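Local atomic coordinates of 6-phosphogluconate dehydrogenase (Pseudomonas syringae, PDB entry 5U5G), a protein that binds NADP together with (2-oxopropyl)phosphonic acid and probably acts as the NADP(H)-dependent reductase of this ketone in fosfomycin biosynthesis. Residues Leu135-Ser140 with Ala158-Val163; Tyr118-Val123 with Gly167-Leu172; Ile17-Leu22 with Ile42-Val47. All coordinates share one frame; numbering follows the deposited sequence.

Contact 1: Leu135-Ser140 with Ala158-Val163; sequences LSAIVS and ATVTYV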
ATOM      1  N   LEU A 135      14.712   9.673  -0.852  1.00 23.78           N
ATOM      2  CA  LEU A 135      14.658   8.471  -0.019  1.00 23.28           C
ATOM      3  C   LEU A 135      14.130   8.804   1.371  1.00 25.91           C
ATOM      4  O   LEU A 135      14.223   9.939   1.846  1.00 23.84           O
ATOM      5  CB  LEU A 135      16.035   7.817   0.114  1.00 22.38           C
ATOM      6  CG  LEU A 135      16.583   7.125  -1.137  1.00 21.92           C
ATOM      7  CD1 LEU A 135      18.003   6.604  -0.899  1.00 19.61           C
ATOM      8  CD2 LEU A 135      15.647   6.017  -1.610  1.00 19.85           C
ATOM      9  N   SER A 136      13.550   7.799   2.021  1.00 23.00           N
ATOM     10  CA  SER A 136      13.292   7.864   3.453  1.00 24.63           C
ATOM     11  C   SER A 136      14.406   7.132   4.186  1.00 21.59           C
ATOM     12  O   SER A 136      14.780   6.019   3.808  1.00 26.87           O
ATOM     13  CB  SER A 136      11.945   7.233   3.819  1.00 23.47           C
ATOM     14  OG  SER A 136      10.889   7.840   3.108  1.00 32.68           O
ATOM     15  N   ALA A 137      14.920   7.745   5.238  1.00 21.87           N
ATOM     16  CA  ALA A 137      15.939   7.127   6.073  1.00 26.42           C
ATOM     17  C   ALA A 137      15.382   6.867   7.469  1.00 25.68           C
ATOM     18  O   ALA A 137      14.533   7.614   7.969  1.00 26.80           O
ATOM     19  CB  ALA A 137      17.199   8.006   6.154  1.00 22.52           C
ATOM     20  N   ILE A 138      15.842   5.769   8.071  1.00 25.43           N
ATOM     21  CA  ILE A 138      15.625   5.452   9.481  1.00 26.33           C
ATOM     22  C   ILE A 138      17.000   5.369  10.127  1.00 22.90           C
ATOM     23  O   ILE A 138      17.874   4.657   9.627  1.00 23.56           O
ATOM     24  CB  ILE A 138      14.867   4.124   9.662  1.00 22.33           C
ATOM     25  CG1 ILE A 138      13.789   3.969   8.586  1.00 23.96           C
ATOM     26  CG2 ILE A 138      14.315   4.015  11.092  1.00 20.33           C
ATOM     27  CD1 ILE A 138      13.383   2.520   8.334  1.00 21.13           C
ATOM     28  N   VAL A 139      17.207   6.103  11.213  1.00 26.09           N
ATOM     29  CA  VAL A 139      18.561   6.378  11.686  1.00 26.40           C
ATOM     30  C   VAL A 139      18.680   6.043  13.162  1.00 27.46           C
ATOM     31  O   VAL A 139      17.918   6.568  13.986  1.00 25.72           O
ATOM     32  CB  VAL A 139      18.964   7.848  11.451  1.00 26.69           C
ATOM     33  CG1 VAL A 139      20.407   8.077  11.886  1.00 25.49           C
ATOM     34  CG2 VAL A 139      18.770   8.237   9.999  1.00 25.39           C
ATOM     35  N   SER A 140      19.658   5.200  13.497  1.00 23.59           N
ATOM     36  CA  SER A 140      20.031   4.935  14.878  1.00 22.36           C
ATOM     37  C   SER A 140      21.498   5.291  15.086  1.00 26.60           C
ATOM     38  O   SER A 140      22.322   5.168  14.172  1.00 23.03           O
ATOM     39  CB  SER A 140      19.819   3.467  15.258  1.00 25.07           C
ATOM     40  OG  SER A 140      18.458   3.107  15.217  1.00 22.17           O
ATOM     41  N   ALA A 158      14.366  12.658   1.551  1.00 27.01           N
ATOM     42  CA  ALA A 158      13.301  13.598   1.882  1.00 28.58           C
ATOM     43  C   ALA A 158      12.870  13.471   3.341  1.00 31.69           C
ATOM     44  O   ALA A 158      12.761  14.477   4.051  1.00 39.18           O
ATOM     45  CB  ALA A 158      12.096  13.391   0.958  1.00 23.04           C
ATOM     46  N   THR A 159      12.611  12.254   3.800  1.00 30.39           N
ATOM     47  CA  THR A 159      12.210  12.002   5.176  1.00 29.80           C
ATOM     48  C   THR A 159      13.324  11.275   5.910  1.00 28.17           C
ATOM     49  O   THR A 159      13.940  10.358   5.360  1.00 28.61           O
ATOM     50  CB  THR A 159      10.930  11.169   5.234  1.00 27.69           C
ATOM     51  OG1 THR A 159       9.994  11.689   4.292  1.00 38.19           O
ATOM     52  CG2 THR A 159      10.318  11.238   6.632  1.00 22.75           C
ATOM     53  N   VAL A 160      13.584  11.691   7.147  1.00 28.03           N
ATOM     54  CA  VAL A 160      14.588  11.063   8.000  1.00 26.14           C
ATOM     55  C   VAL A 160      13.981  10.879   9.389  1.00 28.21           C
ATOM     56  O   VAL A 160      13.627  11.864  10.047  1.00 30.03           O
ATOM     57  CB  VAL A 160      15.884  11.896   8.074  1.00 31.80           C
ATOM     58  CG1 VAL A 160      16.897  11.239   8.994  1.00 28.87           C
ATOM     59  CG2 VAL A 160      16.489  12.094   6.685  1.00 31.06           C
ATOM     60  N   THR A 161      13.859   9.624   9.837  1.00 28.75           N
ATOM     61  CA  THR A 161      13.299   9.303  11.154  1.00 28.50           C
ATOM     62  C   THR A 161      14.434   8.879  12.084  1.00 25.14           C
ATOM     63  O   THR A 161      15.017   7.803  11.915  1.00 26.37           O
ATOM     64  CB  THR A 161      12.230   8.207  11.063  1.00 28.87           C
ATOM     65  OG1 THR A 161      11.181   8.614  10.177  1.00 26.67           O
ATOM     66  CG2 THR A 161      11.618   7.933  12.435  1.00 25.28           C
ATOM     67  N   TYR A 162      14.734   9.713  13.079  1.00 23.52           N
ATOM     68  CA  TYR A 162      15.809   9.441  14.026  1.00 24.01           C
ATOM     69  C   TYR A 162      15.265   8.621  15.195  1.00 26.23           C
ATOM     70  O   TYR A 162      14.407   9.097  15.945  1.00 25.94           O
ATOM     71  CB  TYR A 162      16.415  10.755  14.516  1.00 27.25           C
ATOM     72  CG  TYR A 162      17.592  10.612  15.446  1.00 28.19           C
ATOM     73  CD1 TYR A 162      18.574   9.662  15.213  1.00 25.46           C
ATOM     74  CD2 TYR A 162      17.747  11.469  16.539  1.00 27.39           C
ATOM     75  CE1 TYR A 162      19.670   9.544  16.060  1.00 26.99           C
ATOM     76  CE2 TYR A 162      18.842  11.359  17.386  1.00 27.30           C
ATOM     77  CZ  TYR A 162      19.796  10.395  17.141  1.00 27.63           C
ATOM     78  OH  TYR A 162      20.879  10.267  17.977  1.00 27.53           O
ATOM     79  N   VAL A 163      15.754   7.392  15.336  1.00 23.99           N
ATOM     80  CA  VAL A 163      15.393   6.522  16.453  1.00 21.33           C
ATOM     81  C   VAL A 163      16.695   6.047  17.103  1.00 26.03           C
ATOM     82  O   VAL A 163      17.250   5.004  16.720  1.00 24.93           O
ATOM     83  CB  VAL A 163      14.487   5.367  15.988  1.00 25.14           C
ATOM     84  CG1 VAL A 163      13.047   5.868  15.800  1.00 20.83           C
ATOM     85  CG2 VAL A 163      15.011   4.748  14.658  1.00 23.91           C
TER
HETATM   86  O   HOH W   1      11.675   6.999   7.708  1.00 32.03           O
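A137 is bonded through both of its backbone polar atoms to strand 157-162: its N donates to T159 O at 2.8 Å, and its O receives T161 N at the same length in a nearly straight bond (171° at the hydrogen). The ladder goes on with V139 N to T161 O and closes with V163 N to V139 O at 2.7 Å, so that two parallel strands run in register from S136–T159 to V139–Y162, their axes only 10° apart. The A137 carbonyl has a second donor, a water that also bonds T161 OG1 and so links this threonine to the neighbouring strand.

On the face of A137, V139, V160 and Y162, V139 divides its branches. CG2 reaches V160 CG1 at 3.7 Å, while CG1, set anti to the backbone N (chi1 -177°), lies beside CD1 of the Y162 ring. On the other face, I138 CG2 meets V163 CG2 at 3.7 Å, with that V163 methyl lying between its own N and carbonyl carbon. Beyond the ladder, S140 OG lies 2.7 Å from V163 O, but E165 O competes for the same proton; the hydroxyl also accepts A169 N.

Helix 143-156, the connection of this beta-alpha-beta unit, covers the V139 face: Y146 packs on V139 and V160 and stacks on the Y162 ring, whose hydroxyl is bonded to G141 O. Against the opposite face come helix 168-196, through A169 and K173 on I138, and the second subunit, whose V207 packs on I138 and whose S210 packs on T159. Strand 157-162 ends the sheet within the chain, and strand 135-139 lies between it and antiparallel strand 117-124.

Contact 2: Tyr118-Val123 with Gly167-Leu172; sequences YIECPV and GKAQRL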
ATOM      1  N   TYR A 118      29.444   4.677  14.404  1.00 25.44           N
ATOM      2  CA  TYR A 118      28.584   3.991  13.447  1.00 26.04           C
ATOM      3  C   TYR A 118      27.237   4.707  13.404  1.00 25.46           C
ATOM      4  O   TYR A 118      26.634   4.959  14.454  1.00 23.72           O
ATOM      5  CB  TYR A 118      28.411   2.527  13.861  1.00 24.82           C
ATOM      6  CG  TYR A 118      27.686   1.628  12.866  1.00 24.96           C
ATOM      7  CD1 TYR A 118      28.300   1.238  11.677  1.00 22.84           C
ATOM      8  CD2 TYR A 118      26.411   1.130  13.145  1.00 25.03           C
ATOM      9  CE1 TYR A 118      27.656   0.396  10.777  1.00 24.05           C
ATOM     10  CE2 TYR A 118      25.753   0.292  12.252  1.00 24.44           C
ATOM     11  CZ  TYR A 118      26.382  -0.069  11.068  1.00 23.50           C
ATOM     12  OH  TYR A 118      25.735  -0.900  10.181  1.00 24.01           O
ATOM     13  N   ILE A 119      26.784   5.068  12.205  1.00 24.11           N
ATOM     14  CA  ILE A 119      25.425   5.563  11.993  1.00 21.80           C
ATOM     15  C   ILE A 119      24.674   4.503  11.198  1.00 25.06           C
ATOM     16  O   ILE A 119      25.025   4.200  10.048  1.00 24.76           O
ATOM     17  CB  ILE A 119      25.400   6.921  11.283  1.00 22.02           C
ATOM     18  CG1 ILE A 119      26.030   8.011  12.167  1.00 25.17           C
ATOM     19  CG2 ILE A 119      23.967   7.315  10.926  1.00 21.75           C
ATOM     20  CD1 ILE A 119      25.304   8.252  13.491  1.00 27.69           C
ATOM     21  N   GLU A 120      23.664   3.920  11.832  1.00 22.80           N
ATOM     22  CA  GLU A 120      22.826   2.872  11.261  1.00 24.28           C
ATOM     23  C   GLU A 120      21.701   3.554  10.484  1.00 22.36           C
ATOM     24  O   GLU A 120      20.821   4.170  11.084  1.00 24.16           O
ATOM     25  CB  GLU A 120      22.319   1.992  12.405  1.00 22.73           C
ATOM     26  CG  GLU A 120      21.193   1.018  12.138  1.00 22.46           C
ATOM     27  CD  GLU A 120      20.644   0.411  13.442  1.00 22.80           C
ATOM     28  OE1 GLU A 120      21.334   0.471  14.488  1.00 22.35           O
ATOM     29  OE2 GLU A 120      19.513  -0.108  13.427  1.00 20.15           O
ATOM     30  N   CYS A 121      21.741   3.483   9.146  1.00 20.29           N
ATOM     31  CA  CYS A 121      20.888   4.331   8.302  1.00 22.11           C
ATOM     32  C   CYS A 121      20.262   3.547   7.145  1.00 21.22           C
ATOM     33  O   CYS A 121      20.509   3.844   5.967  1.00 21.36           O
ATOM     34  CB  CYS A 121      21.700   5.521   7.779  1.00 20.97           C
ATOM     35  SG  CYS A 121      20.732   6.858   7.021  1.00 24.83           S
ATOM     36  N   PRO A 122      19.421   2.547   7.434  1.00 22.17           N
ATOM     37  CA  PRO A 122      18.702   1.877   6.340  1.00 21.68           C
ATOM     38  C   PRO A 122      17.771   2.866   5.650  1.00 23.28           C
ATOM     39  O   PRO A 122      17.345   3.861   6.243  1.00 21.08           O
ATOM     40  CB  PRO A 122      17.929   0.752   7.041  1.00 20.84           C
ATOM     41  CG  PRO A 122      17.802   1.201   8.491  1.00 20.83           C
ATOM     42  CD  PRO A 122      19.078   1.977   8.758  1.00 20.40           C
ATOM     43  N   VAL A 123      17.491   2.612   4.368  1.00 19.46           N
ATOM     44  CA  VAL A 123      16.741   3.553   3.544  1.00 19.97           C
ATOM     45  C   VAL A 123      15.622   2.835   2.802  1.00 19.34           C
ATOM     46  O   VAL A 123      15.609   1.610   2.677  1.00 19.97           O
ATOM     47  CB  VAL A 123      17.650   4.290   2.540  1.00 23.00           C
ATOM     48  CG1 VAL A 123      18.681   5.151   3.276  1.00 22.24           C
ATOM     49  CG2 VAL A 123      18.330   3.288   1.609  1.00 20.44           C
ATOM     50  N   GLY A 167      20.233  -0.623  16.665  1.00 24.48           N
ATOM     51  CA  GLY A 167      19.442  -1.731  16.192  1.00 22.61           C
ATOM     52  C   GLY A 167      17.997  -1.396  15.898  1.00 23.14           C
ATOM     53  O   GLY A 167      17.329  -2.176  15.213  1.00 22.24           O
ATOM     54  N   LYS A 168      17.501  -0.249  16.377  1.00 24.10           N
ATOM     55  CA  LYS A 168      16.082   0.068  16.214  1.00 21.68           C
ATOM     56  C   LYS A 168      15.751   0.400  14.764  1.00 21.56           C
ATOM     57  O   LYS A 168      14.686   0.016  14.266  1.00 22.04           O
ATOM     58  CB  LYS A 168      15.677   1.225  17.128  1.00 19.44           C
ATOM     59  CG  LYS A 168      14.183   1.560  17.050  1.00 24.74           C
ATOM     60  CD  LYS A 168      13.724   2.451  18.216  1.00 27.30           C
ATOM     61  CE  LYS A 168      12.229   2.668  18.161  1.00 24.03           C
ATOM     62  NZ  LYS A 168      11.736   3.523  19.260  1.00 27.84           N
ATOM     63  N   ALA A 169      16.638   1.128  14.079  1.00 20.87           N
ATOM     64  CA  ALA A 169      16.395   1.435  12.675  1.00 21.54           C
ATOM     65  C   ALA A 169      16.276   0.163  11.850  1.00 21.08           C
ATOM     66  O   ALA A 169      15.395   0.055  10.988  1.00 21.27           O
ATOM     67  CB  ALA A 169      17.504   2.339  12.126  1.00 23.46           C
ATOM     68  N   GLN A 170      17.144  -0.826  12.102  1.00 19.41           N
ATOM     69  CA  GLN A 170      17.051  -2.059  11.324  1.00 20.65           C
ATOM     70  C   GLN A 170      15.780  -2.822  11.664  1.00 21.09           C
ATOM     71  O   GLN A 170      15.169  -3.429  10.781  1.00 19.16           O
ATOM     72  CB  GLN A 170      18.274  -2.954  11.539  1.00 18.85           C
ATOM     73  CG  GLN A 170      19.589  -2.401  10.962  1.00 21.62           C
ATOM     74  CD  GLN A 170      19.574  -2.269   9.441  1.00 21.19           C
ATOM     75  OE1 GLN A 170      18.711  -2.822   8.753  1.00 23.01           O
ATOM     76  NE2 GLN A 170      20.537  -1.547   8.914  1.00 20.43           N
ATOM     77  N   ARG A 171      15.374  -2.807  12.935  1.00 20.40           N
ATOM     78  CA  ARG A 171      14.121  -3.457  13.313  1.00 18.87           C
ATOM     79  C   ARG A 171      12.961  -2.895  12.507  1.00 18.05           C
ATOM     80  O   ARG A 171      12.151  -3.649  11.955  1.00 19.54           O
ATOM     81  CB  ARG A 171      13.868  -3.287  14.814  1.00 21.06           C
ATOM     82  CG  ARG A 171      14.845  -4.069  15.673  1.00 23.48           C
ATOM     83  CD  ARG A 171      14.662  -3.851  17.179  1.00 28.52           C
ATOM     84  NE  ARG A 171      15.657  -4.661  17.881  1.00 34.42           N
ATOM     85  CZ  ARG A 171      16.762  -4.192  18.458  1.00 35.95           C
ATOM     86  NH1 ARG A 171      17.022  -2.890  18.488  1.00 35.91           N
ATOM     87  NH2 ARG A 171      17.601  -5.035  19.036  1.00 41.37           N
ATOM     88  N   LEU A 172      12.884  -1.563  12.413  1.00 18.79           N
ATOM     89  CA  LEU A 172      11.801  -0.908  11.686  1.00 17.76           C
ATOM     90  C   LEU A 172      11.888  -1.160  10.180  1.00 19.22           C
ATOM     91  O   LEU A 172      10.862  -1.370   9.514  1.00 15.59           O
ATOM     92  CB  LEU A 172      11.836   0.587  11.989  1.00 17.87           C
ATOM     93  CG  LEU A 172      11.404   0.909  13.423  1.00 20.78           C
ATOM     94  CD1 LEU A 172      11.921   2.275  13.836  1.00 17.33           C
ATOM     95  CD2 LEU A 172       9.882   0.838  13.512  1.00 17.49           C
TER
HETATM   96  O   HOH W   2      23.160   0.026   9.316  1.00 26.00           O
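E120 and A169 bring the two backbones to 6.7 Å between CA atoms, and P122 and Q170 come marginally closer, 6.6 Å between CA atoms; strand 118-120 and helix 168-172 run side by side, 22° from parallel, with their axes 9.7 Å apart. The bridge is the E120 carboxylate, which an extended side chain, CG anti to the backbone N (chi1 167°), carries to the helix N-terminus. Its OE1 uses the syn lone pair to take the N-H of the N-cap residue G167 at 2.7 Å, while OE2 takes Q170 N at 2.8 Å, almost in line with its own C-O bond. H108 NE2 also bonds OE1, and with the helix end this would probably favour the ionised carboxylate at this buried place. A169 N, which meets OE2 at a poor angle, goes instead to S140 OG.

Here the nucleotide-binding domain meets the long helix 168-196, which in this dehydrogenase family leads into the helical C-terminal domain. One turn further on, K173 of the substrate pocket bonds V123 O of the NADP pocket.

P122 turns CG and CD to the helix, with CD 3.7 Å from A169 CB. The Q170 chain bends at chi2 (-64°) and brings its amide against the same ring, NE2 lying 3.8 Å from P122 CD. S97 O and I99 N hold the two ends of that amide, and a water bonded to NE2 donates to Y118 OH.

Contact 3: Ile17-Leu22 with Ile42-Val47; sequences ICRRLL and IRQGAV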
ATOM      1  N   ILE A  17      22.695   6.290  -5.186  1.00 20.09           N
ATOM      2  CA  ILE A  17      23.001   7.285  -4.166  1.00 19.97           C
ATOM      3  C   ILE A  17      24.277   8.050  -4.525  1.00 23.62           C
ATOM      4  O   ILE A  17      24.345   9.276  -4.363  1.00 22.34           O
ATOM      5  CB  ILE A  17      23.085   6.616  -2.777  1.00 20.34           C
ATOM      6  CG1 ILE A  17      21.713   6.017  -2.424  1.00 24.06           C
ATOM      7  CG2 ILE A  17      23.588   7.603  -1.716  1.00 16.23           C
ATOM      8  CD1 ILE A  17      21.618   5.391  -1.056  1.00 19.10           C
ATOM      9  N   CYS A  18      25.301   7.349  -5.031  1.00 22.99           N
ATOM     10  CA  CYS A  18      26.512   8.037  -5.477  1.00 24.47           C
ATOM     11  C   CYS A  18      26.219   9.061  -6.568  1.00 24.71           C
ATOM     12  O   CYS A  18      26.747  10.179  -6.529  1.00 25.59           O
ATOM     13  CB  CYS A  18      27.551   7.038  -5.982  1.00 27.08           C
ATOM     14  SG  CYS A  18      28.503   6.305  -4.677  1.00 29.91           S
ATOM     15  N   ARG A  19      25.403   8.693  -7.561  1.00 25.87           N
ATOM     16  CA  ARG A  19      25.064   9.654  -8.609  1.00 28.23           C
ATOM     17  C   ARG A  19      24.415  10.900  -8.023  1.00 27.00           C
ATOM     18  O   ARG A  19      24.723  12.023  -8.439  1.00 24.44           O
ATOM     19  CB  ARG A  19      24.147   9.015  -9.657  1.00 27.53           C
ATOM     20  CG  ARG A  19      24.908   8.404 -10.818  1.00 33.82           C
ATOM     21  CD  ARG A  19      24.397   7.027 -11.129  1.00 36.27           C
ATOM     22  NE  ARG A  19      23.249   7.065 -12.032  1.00 44.59           N
ATOM     23  CZ  ARG A  19      22.382   6.061 -12.158  1.00 48.57           C
ATOM     24  NH1 ARG A  19      22.529   4.963 -11.414  1.00 44.88           N
ATOM     25  NH2 ARG A  19      21.355   6.158 -12.999  1.00 40.82           N
ATOM     26  N   ARG A  20      23.524  10.725  -7.047  1.00 26.48           N
ATOM     27  CA  ARG A  20      22.894  11.878  -6.410  1.00 24.28           C
ATOM     28  C   ARG A  20      23.918  12.741  -5.679  1.00 26.04           C
ATOM     29  O   ARG A  20      23.870  13.976  -5.755  1.00 23.68           O
ATOM     30  CB  ARG A  20      21.796  11.402  -5.459  1.00 26.61           C
ATOM     31  CG  ARG A  20      20.949  12.505  -4.877  1.00 27.17           C
ATOM     32  CD  ARG A  20      20.004  13.075  -5.914  1.00 29.95           C
ATOM     33  NE  ARG A  20      19.303  14.240  -5.395  1.00 34.60           N
ATOM     34  CZ  ARG A  20      18.331  14.884  -6.038  1.00 34.34           C
ATOM     35  NH1 ARG A  20      17.934  14.482  -7.237  1.00 32.20           N
ATOM     36  NH2 ARG A  20      17.759  15.938  -5.472  1.00 39.04           N
ATOM     37  N   LEU A  21      24.860  12.114  -4.970  1.00 21.47           N
ATOM     38  CA  LEU A  21      25.888  12.893  -4.282  1.00 23.13           C
ATOM     39  C   LEU A  21      26.752  13.656  -5.282  1.00 27.83           C
ATOM     40  O   LEU A  21      27.049  14.841  -5.084  1.00 23.72           O
ATOM     41  CB  LEU A  21      26.757  11.984  -3.411  1.00 19.56           C
ATOM     42  CG  LEU A  21      26.082  11.239  -2.260  1.00 21.64           C
ATOM     43  CD1 LEU A  21      27.029  10.179  -1.729  1.00 21.13           C
ATOM     44  CD2 LEU A  21      25.691  12.224  -1.143  1.00 24.91           C
ATOM     45  N   LEU A  22      27.179  12.987  -6.362  1.00 21.64           N
ATOM     46  CA  LEU A  22      27.932  13.681  -7.400  1.00 26.03           C
ATOM     47  C   LEU A  22      27.126  14.841  -7.976  1.00 28.27           C
ATOM     48  O   LEU A  22      27.684  15.900  -8.275  1.00 28.21           O
ATOM     49  CB  LEU A  22      28.335  12.711  -8.513  1.00 23.89           C
ATOM     50  CG  LEU A  22      29.406  11.639  -8.269  1.00 24.30           C
ATOM     51  CD1 LEU A  22      29.445  10.671  -9.443  1.00 22.28           C
ATOM     52  CD2 LEU A  22      30.773  12.257  -8.045  1.00 21.62           C
ATOM     53  N   ILE A  42      33.018   7.101 -12.176  1.00 21.58           N
ATOM     54  CA  ILE A  42      34.309   7.749 -12.411  1.00 23.56           C
ATOM     55  C   ILE A  42      34.208   8.730 -13.571  1.00 23.17           C
ATOM     56  O   ILE A  42      34.660   9.877 -13.482  1.00 23.61           O
ATOM     57  CB  ILE A  42      35.401   6.690 -12.654  1.00 23.57           C
ATOM     58  CG1 ILE A  42      35.631   5.880 -11.375  1.00 24.69           C
ATOM     59  CG2 ILE A  42      36.724   7.353 -13.154  1.00 23.78           C
ATOM     60  CD1 ILE A  42      36.432   4.608 -11.583  1.00 23.58           C
ATOM     61  N   ARG A  43      33.608   8.289 -14.678  1.00 25.69           N
ATOM     62  CA  ARG A  43      33.351   9.179 -15.803  1.00 24.98           C
ATOM     63  C   ARG A  43      32.612  10.440 -15.362  1.00 27.17           C
ATOM     64  O   ARG A  43      32.825  11.517 -15.926  1.00 21.10           O
ATOM     65  CB  ARG A  43      32.558   8.420 -16.870  1.00 25.04           C
ATOM     66  CG  ARG A  43      32.095   9.243 -18.028  1.00 32.98           C
ATOM     67  CD  ARG A  43      31.553   8.351 -19.137  1.00 34.89           C
ATOM     68  NE  ARG A  43      30.615   7.348 -18.640  1.00 41.77           N
ATOM     69  CZ  ARG A  43      29.322   7.560 -18.391  1.00 39.03           C
ATOM     70  NH1 ARG A  43      28.773   8.756 -18.583  1.00 34.87           N
ATOM     71  NH2 ARG A  43      28.571   6.561 -17.937  1.00 37.30           N
ATOM     72  N   GLN A  44      31.781  10.339 -14.328  1.00 25.32           N
ATOM     73  CA  GLN A  44      31.000  11.475 -13.863  1.00 23.70           C
ATOM     74  C   GLN A  44      31.639  12.212 -12.690  1.00 23.35           C
ATOM     75  O   GLN A  44      30.968  13.022 -12.047  1.00 24.92           O
ATOM     76  CB  GLN A  44      29.596  11.015 -13.502  1.00 21.29           C
ATOM     77  CG  GLN A  44      28.836  10.455 -14.692  1.00 21.70           C
ATOM     78  CD  GLN A  44      27.612   9.664 -14.266  1.00 30.45           C
ATOM     79  OE1 GLN A  44      27.561   9.137 -13.160  1.00 32.79           O
ATOM     80  NE2 GLN A  44      26.622   9.591 -15.132  1.00 30.12           N
ATOM     81  N   GLY A  45      32.912  11.962 -12.400  1.00 23.06           N
ATOM     82  CA  GLY A  45      33.635  12.742 -11.412  1.00 22.51           C
ATOM     83  C   GLY A  45      34.037  12.022 -10.139  1.00 24.56           C
ATOM     84  O   GLY A  45      34.783  12.605  -9.341  1.00 23.32           O
ATOM     85  N   ALA A  46      33.571  10.796  -9.894  1.00 23.74           N
ATOM     86  CA  ALA A  46      34.021  10.096  -8.694  1.00 23.96           C
ATOM     87  C   ALA A  46      35.483   9.670  -8.837  1.00 24.93           C
ATOM     88  O   ALA A  46      36.020   9.571  -9.943  1.00 19.90           O
ATOM     89  CB  ALA A  46      33.154   8.875  -8.423  1.00 20.34           C
ATOM     90  N   VAL A  47      36.124   9.414  -7.694  1.00 23.44           N
ATOM     91  CA  VAL A  47      37.529   9.009  -7.627  1.00 21.88           C
ATOM     92  C   VAL A  47      37.601   7.565  -7.136  1.00 25.62           C
ATOM     93  O   VAL A  47      37.078   7.237  -6.062  1.00 22.02           O
ATOM     94  CB  VAL A  47      38.344   9.936  -6.705  1.00 26.64           C
ATOM     95  CG1 VAL A  47      39.794   9.482  -6.647  1.00 23.43           C
ATOM     96  CG2 VAL A  47      38.251  11.401  -7.168  1.00 23.70           C
TER
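The backbone N of L22, the residue that carries most of this contact, donates to C18 O at 2.8 Å, a bond of helix 12-23 that fixes the position from which the leucine reaches Q44, G45 and A46. What it meets is a Schellman motif, the close of helix 39-43: G45 N bonds I42 O at 2.9 Å, A46 N returns to L41 O, and G45 takes a positive phi (112°) that suits glycine. Both helices belong to the Rossmann-type dinucleotide-binding half of the chain, where helix 12-23 joins strand 5-8 to strand 28-31, and helix 39-43 joins strand 28-31 to strand 47-48.

L22 spreads its two methyls over the turn. CD1 sits 3.8 Å from Q44 O and almost as near to Q44 CB, the two side chains crossing at about a right angle. CD2 goes deeper, lying 3.7 Å from A46 N, close to the G45 carbonyl carbon and 4.2 Å from A46 CB. The turn is thus met largely through its backbone, and an apolar methyl lies beside the very amide that returns to L41.

Behind this layer L41 of helix 39-43 touches C18, R19, L22 and A46, and V28 of strand 28-31 supports L22 from the sheet. A46 is buried beneath, while Q44 and G45 stand at the surface. At this outer edge R19 and Q44 pass obliquely. The arginine chain bends at chi2 and chi3 and takes its guanidinium away from the amide, with the two planes 33° apart. Their meeting is left to the aliphatic part of R19: CG lies 3.6 Å from Q44 OE1.

Along the chain contact 3 comes first and closes before the others open; contact 1 then falls wholly between the two segments of contact 2. Contacts 1 and 2 have centres about 9 Å apart and contribute strands 135-139 and 117-124, neighbours in one sheet, with S140 N probably bonded to E120 O at 2.9 Å beside them; both also touch the second subunit. Contact 3 lies about 23 Å from contact 1, centre to centre, and about 25 Å from contact 2, beside the sheet near strands 28-31 and 47-48, yet L135 CD1 packs on I17 CD1 at 3.8 Å. Together they span the nucleotide-binding domain from an outer crossover to the helix leading into the C-terminal half.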